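PDB 6DTU: maltose-binding protein MalE1 from Thermotoga maritima, which binds maltotetraose and probably delivers malto-oligosaccharides to a membrane sugar transporter. Local coordinates for residues Glu122-Met127 with Pro247-Glu252; Glu109-Ile114 with Met225-Pro230. One frame throughout, in Å; residues are numbered along the deposited sequence.

Contact 1: Glu122-Met127 with Pro247-Glu252; sequences EPPKTM and PIPDLE
M127 and P249 meet where two loops run side by side, joined by two backbone hydrogen bonds. M127 N donates to D250 O at 3.0 Å. D250 N gives a longer bond, 3.3 Å, to K125 O. Together they make a single bridge between T126 and D250.

M127 CB lies 3.7 Å from D250 O. CG stands anti to the carbonyl carbon (chi1 -75°), which sets it against the 249-251 backbone, 3.5 Å from D250 O. CG also meets L251 CD2. The chain then bends at chi2 and chi3, and SD comes to rest 4.1 Å from P249 CB, the two side chains crossing at about a right angle. CE leads away from 247-252, and the side chain packs on F161 of helix 155-164. An alanine here would keep the backbone N-H but would probably leave a gap where CG packs on L251 and SD on P249.

P249 CB presses on T126 C at 3.3 Å. P249 CG meets P124 CG at 3.9 Å. One water donates to both P124 O and P247 O. A second links K125 NZ to D250 OD2.

T126 is the N-cap of helix 127-140, its OG1 bonded to E129 N. The contact thus ties the start of this helix to the loop after strand 243-246. P124 and P249 also pack on L113 of strand 112-116, and L251 joins M127 on F161.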
loop_
_atom_site.group_PDB
_atom_site.type_symbol
_atom_site.label_atom_id
_atom_site.label_comp_id
_atom_site.label_asym_id
_atom_site.label_seq_id
_atom_site.Cartn_x
_atom_site.Cartn_y
_atom_site.Cartn_z
ATOM N N GLU A 122 14.268 -10.260 19.195
ATOM C CA GLU A 122 13.260 -9.366 19.747
ATOM C C GLU A 122 13.379 -8.005 19.074
ATOM O O GLU A 122 14.491 -7.469 18.954
ATOM C CB GLU A 122 13.397 -9.251 21.265
ATOM C CG GLU A 122 13.284 -10.607 21.939
ATOM C CD GLU A 122 13.225 -10.521 23.433
ATOM O OE1 GLU A 122 13.333 -9.398 23.968
ATOM O OE2 GLU A 122 13.072 -11.584 24.068
ATOM N N PRO A 123 12.276 -7.420 18.627
ATOM C CA PRO A 123 12.352 -6.222 17.780
ATOM C C PRO A 123 12.687 -4.979 18.585
ATOM O O PRO A 123 12.282 -4.844 19.752
ATOM C CB PRO A 123 10.939 -6.128 17.196
ATOM C CG PRO A 123 10.069 -6.762 18.242
ATOM C CD PRO A 123 10.890 -7.894 18.796
ATOM N N PRO A 124 13.386 -4.025 17.973
ATOM C CA PRO A 124 13.693 -2.771 18.664
ATOM C C PRO A 124 12.425 -1.994 18.963
ATOM O O PRO A 124 11.439 -2.055 18.226
ATOM C CB PRO A 124 14.560 -2.015 17.649
ATOM C CG PRO A 124 14.103 -2.561 16.326
ATOM C CD PRO A 124 13.867 -4.014 16.579
ATOM N N LYS A 125 12.459 -1.259 20.072
ATOM C CA LYS A 125 11.328 -0.448 20.489
ATOM C C LYS A 125 11.454 1.008 20.060
ATOM O O LYS A 125 10.437 1.702 19.961
ATOM C CB LYS A 125 11.189 -0.507 22.016
ATOM C CG LYS A 125 9.771 -0.300 22.540
ATOM C CD LYS A 125 9.792 0.135 24.002
ATOM C CE LYS A 125 8.528 -0.272 24.739
ATOM N NZ LYS A 125 7.313 0.442 24.246
ATOM N N THR A 126 12.672 1.485 19.811
ATOM C CA THR A 126 12.911 2.843 19.353
ATOM C C THR A 126 13.792 2.817 18.118
ATOM O O THR A 126 14.465 1.823 17.829
ATOM C CB THR A 126 13.593 3.698 20.422
ATOM O OG1 THR A 126 14.924 3.215 20.629
ATOM C CG2 THR A 126 12.831 3.635 21.724
ATOM N N MET A 127 13.742 3.920 17.365
ATOM C CA MET A 127 14.606 4.067 16.198
ATOM C C MET A 127 16.070 4.140 16.612
ATOM O O MET A 127 16.943 3.641 15.896
ATOM C CB MET A 127 14.183 5.287 15.373
ATOM C CG MET A 127 12.896 5.094 14.525
ATOM S SD MET A 127 12.984 3.759 13.287
ATOM C CE MET A 127 14.343 4.287 12.228
ATOM N N PRO A 247 5.099 -2.930 15.212
ATOM C CA PRO A 247 5.028 -1.531 14.782
ATOM C C PRO A 247 6.419 -0.968 14.520
ATOM O O PRO A 247 7.413 -1.402 15.111
ATOM C CB PRO A 247 4.350 -0.827 15.960
ATOM C CG PRO A 247 3.586 -1.906 16.645
ATOM C CD PRO A 247 4.387 -3.154 16.486
ATOM N N ILE A 248 6.478 -0.001 13.609
ATOM C CA ILE A 248 7.743 0.693 13.371
ATOM C C ILE A 248 8.196 1.301 14.686
ATOM O O ILE A 248 7.352 1.809 15.454
ATOM C CB ILE A 248 7.575 1.771 12.293
ATOM C CG1 ILE A 248 7.107 1.136 10.978
ATOM C CG2 ILE A 248 8.870 2.586 12.106
ATOM C CD1 ILE A 248 6.607 2.157 9.952
ATOM N N PRO A 249 9.474 1.210 15.044
ATOM C CA PRO A 249 9.914 1.756 16.329
ATOM C C PRO A 249 9.590 3.241 16.421
ATOM O O PRO A 249 9.580 3.952 15.413
ATOM C CB PRO A 249 11.423 1.502 16.313
ATOM C CG PRO A 249 11.581 0.282 15.405
ATOM C CD PRO A 249 10.542 0.471 14.346
ATOM N N ASP A 250 9.267 3.693 17.638
ATOM C CA ASP A 250 8.952 5.098 17.854
ATOM C C ASP A 250 10.105 5.963 17.368
ATOM O O ASP A 250 11.277 5.631 17.572
ATOM C CB ASP A 250 8.724 5.385 19.343
ATOM C CG ASP A 250 7.430 4.789 19.886
ATOM O OD1 ASP A 250 6.452 4.585 19.126
ATOM O OD2 ASP A 250 7.401 4.512 21.104
ATOM N N LEU A 251 9.770 7.083 16.717
ATOM C CA LEU A 251 10.805 7.941 16.147
ATOM C C LEU A 251 11.658 8.558 17.241
ATOM O O LEU A 251 12.872 8.753 17.078
ATOM C CB LEU A 251 10.162 9.022 15.290
ATOM C CG LEU A 251 9.076 8.493 14.360
ATOM C CD1 LEU A 251 8.526 9.654 13.548
ATOM C CD2 LEU A 251 9.650 7.388 13.475
ATOM N N GLU A 252 11.019 8.918 18.345
ATOM C CA GLU A 252 11.682 9.372 19.556
ATOM C C GLU A 252 10.686 9.196 20.688
ATOM O O GLU A 252 9.542 8.783 20.448
ATOM C CB GLU A 252 12.154 10.838 19.437
ATOM C CG GLU A 252 11.066 11.884 19.252
ATOM C CD GLU A 252 11.630 13.299 19.222
ATOM O OE1 GLU A 252 12.179 13.706 18.177
ATOM O OE2 GLU A 252 11.532 13.999 20.253
HETATM O O HOH W 1 8.501 -1.842 17.465
HETATM O O HOH W 2 6.374 2.697 22.608
#

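Contact 2: Glu109-Ile114 with Met225-Pro230; sequences EAIALI and MIINGP. With GLC (alpha-D-glucopyranose), chain C.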
loop_
_atom_site.group_PDB
_atom_site.type_symbol
_atom_site.label_atom_id
_atom_site.label_comp_id
_atom_site.label_asym_id
_atom_site.label_seq_id
_atom_site.Cartn_x
_atom_site.Cartn_y
_atom_site.Cartn_z
ATOM N N GLU A 109 -4.414 -2.414 5.037
ATOM C CA GLU A 109 -3.002 -2.714 5.221
ATOM C C GLU A 109 -2.280 -1.464 5.698
ATOM O O GLU A 109 -2.763 -0.338 5.528
ATOM C CB GLU A 109 -2.366 -3.176 3.903
ATOM C CG GLU A 109 -2.413 -2.073 2.840
ATOM C CD GLU A 109 -2.168 -2.566 1.439
ATOM O OE1 GLU A 109 -2.149 -3.791 1.221
ATOM O OE2 GLU A 109 -1.981 -1.710 0.557
ATOM N N ALA A 110 -1.101 -1.677 6.286
ATOM C CA ALA A 110 -0.152 -0.610 6.572
ATOM C C ALA A 110 1.213 -1.254 6.712
ATOM O O ALA A 110 1.322 -2.409 7.136
ATOM C CB ALA A 110 -0.492 0.100 7.886
ATOM N N ILE A 111 2.251 -0.497 6.342
ATOM C CA ILE A 111 3.606 -1.013 6.533
ATOM C C ILE A 111 3.941 -1.057 8.022
ATOM O O ILE A 111 3.318 -0.388 8.849
ATOM C CB ILE A 111 4.674 -0.257 5.720
ATOM C CG1 ILE A 111 4.774 1.216 6.107
ATOM C CG2 ILE A 111 4.345 -0.341 4.221
ATOM C CD1 ILE A 111 5.697 2.030 5.164
ATOM N N ALA A 112 4.914 -1.900 8.361
ATOM C CA ALA A 112 5.320 -2.166 9.732
ATOM C C ALA A 112 6.768 -2.630 9.715
ATOM O O ALA A 112 7.382 -2.793 8.652
ATOM C CB ALA A 112 4.427 -3.233 10.386
ATOM N N LEU A 113 7.340 -2.820 10.896
ATOM C CA LEU A 113 8.657 -3.432 10.972
ATOM C C LEU A 113 8.491 -4.935 10.817
ATOM O O LEU A 113 7.767 -5.573 11.586
ATOM C CB LEU A 113 9.337 -3.120 12.297
ATOM C CG LEU A 113 10.754 -3.634 12.486
ATOM C CD1 LEU A 113 11.718 -2.796 11.683
ATOM C CD2 LEU A 113 11.074 -3.553 13.979
ATOM N N ILE A 114 9.112 -5.492 9.784
ATOM C CA ILE A 114 9.198 -6.930 9.590
ATOM C C ILE A 114 10.639 -7.311 9.871
ATOM O O ILE A 114 11.563 -6.695 9.331
ATOM C CB ILE A 114 8.806 -7.332 8.160
ATOM C CG1 ILE A 114 7.403 -6.828 7.850
ATOM C CG2 ILE A 114 8.863 -8.863 8.008
ATOM C CD1 ILE A 114 7.033 -7.049 6.421
ATOM N N MET A 225 16.073 -6.443 9.293
ATOM C CA MET A 225 14.884 -5.648 9.562
ATOM C C MET A 225 14.529 -4.832 8.336
ATOM O O MET A 225 15.407 -4.218 7.720
ATOM C CB MET A 225 15.153 -4.645 10.685
ATOM C CG MET A 225 15.418 -5.313 12.024
ATOM S SD MET A 225 15.866 -4.155 13.344
ATOM C CE MET A 225 17.438 -3.501 12.779
ATOM N N ILE A 226 13.230 -4.767 8.034
ATOM C CA ILE A 226 12.726 -3.916 6.967
ATOM C C ILE A 226 11.453 -3.211 7.410
ATOM O O ILE A 226 10.831 -3.560 8.418
ATOM C CB ILE A 226 12.471 -4.685 5.656
ATOM C CG1 ILE A 226 11.367 -5.725 5.860
ATOM C CG2 ILE A 226 13.773 -5.308 5.147
ATOM C CD1 ILE A 226 11.023 -6.461 4.573
ATOM N N ILE A 227 11.074 -2.190 6.650
ATOM C CA ILE A 227 9.756 -1.580 6.782
ATOM C C ILE A 227 8.981 -1.867 5.507
ATOM O O ILE A 227 9.287 -1.322 4.442
ATOM C CB ILE A 227 9.821 -0.081 7.091
ATOM C CG1 ILE A 227 10.441 0.122 8.474
ATOM C CG2 ILE A 227 8.407 0.484 7.100
ATOM C CD1 ILE A 227 10.616 1.591 8.869
ATOM N N ASN A 228 7.973 -2.733 5.619
ATOM C CA ASN A 228 7.224 -3.208 4.464
ATOM C C ASN A 228 5.856 -3.675 4.947
ATOM O O ASN A 228 5.589 -3.731 6.147
ATOM C CB ASN A 228 7.971 -4.353 3.775
ATOM C CG ASN A 228 7.552 -4.551 2.330
ATOM O OD1 ASN A 228 6.705 -3.838 1.799
ATOM N ND2 ASN A 228 8.167 -5.523 1.679
ATOM N N GLY A 229 4.994 -4.026 3.992
ATOM C CA GLY A 229 3.614 -4.327 4.284
ATOM C C GLY A 229 3.259 -5.796 4.225
ATOM O O GLY A 229 4.062 -6.656 3.858
ATOM N N PRO A 230 2.003 -6.103 4.548
ATOM C CA PRO A 230 1.591 -7.505 4.680
ATOM C C PRO A 230 1.544 -8.255 3.360
ATOM O O PRO A 230 1.524 -9.490 3.366
ATOM C CB PRO A 230 0.211 -7.401 5.356
ATOM C CG PRO A 230 -0.307 -6.041 4.904
ATOM C CD PRO A 230 0.923 -5.154 4.854
HETATM C C1 GLC C . 2.132 -1.357 -1.780
HETATM C C2 GLC C . 0.898 -0.670 -1.322
HETATM C C3 GLC C . 0.505 0.387 -2.250
HETATM C C4 GLC C . 1.612 1.407 -2.424
HETATM C C5 GLC C . 2.948 0.736 -2.865
HETATM C C6 GLC C . 4.069 1.628 -2.791
HETATM O O2 GLC C . -0.168 -1.665 -1.323
HETATM O O3 GLC C . -0.654 1.133 -1.722
HETATM O O4 GLC C . 1.259 2.348 -3.497
HETATM O O5 GLC C . 3.218 -0.377 -1.860
HETATM O O6 GLC C . 5.154 1.046 -3.493
#
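E109 OE2 accepts a hydrogen bond of 2.6 Å from O2 of a glucose unit of the bound glycan. Q264 NE2 also bonds OE2, and R301 forms a salt bridge with OE1. Both carboxylate oxygens are therefore held, which should fix the group's rotation and support a negative charge. CG sits between the backbone N and the carbonyl carbon (chi1 63°), and from there the extended chain carries the carboxylate to the sugar. E109 CB rests on P230 CG at 3.7 Å.

Beyond E109 the segments pair as antiparallel strands. A112 and N228 form one hydrogen-bonded pair, I114 and I226 the next. Each pair contributes two N-H...O bonds, with I226 N to I114 O at 2.9 Å. Between these pairs, L113 and I227 form a non-hydrogen-bonded pair. I227 CA-H adds a contact to A112 O.

N228 ND2 donates to the hydroxyls of Y236 and Y211, while OD1 takes a weak bond from G229 N.

On the face of A112, I114, I226 and N228, I114 CB meets I226 CG1 at 3.8 Å, and I114 CD1 touches N228 CB. The other face carries L113 and I227. I111, just before strand 112-116, brings its CD1 to 3.7 Å from I227 CG2, the side chains crossing at a slant. L113 CD1 leans on M225 CB.

These are the two central strands of a four-stranded mixed sheet, flanked by 146-149 and 243-246. Helix 211-219 covers I114, I226 and N228. Helix 155-164 packs on I111, and helix 316-326 on A112 and P230.

In the fold
The centres of contact 1 and contact 2 lie about 12 Å apart, and their side chains touch directly. P124 CD of contact 1 is 3.8 Å from M225 SD of contact 2. I248 CD1 stands equally close, 3.8 Å, to I227 CG2. Segment 122-127 follows strand 112-116. Segment 247-252 follows the neighbouring strand 243-246. Contact 2 has one residue of the glycan pocket, E109, at its end, with its side chain also about 4 Å from another bound glucose. Contact 1 is set back from the sugar: the side chain of I248 is about 13 Å from a bound glucose. It joins the loops that follow two strands of the same sheet, packing on L113.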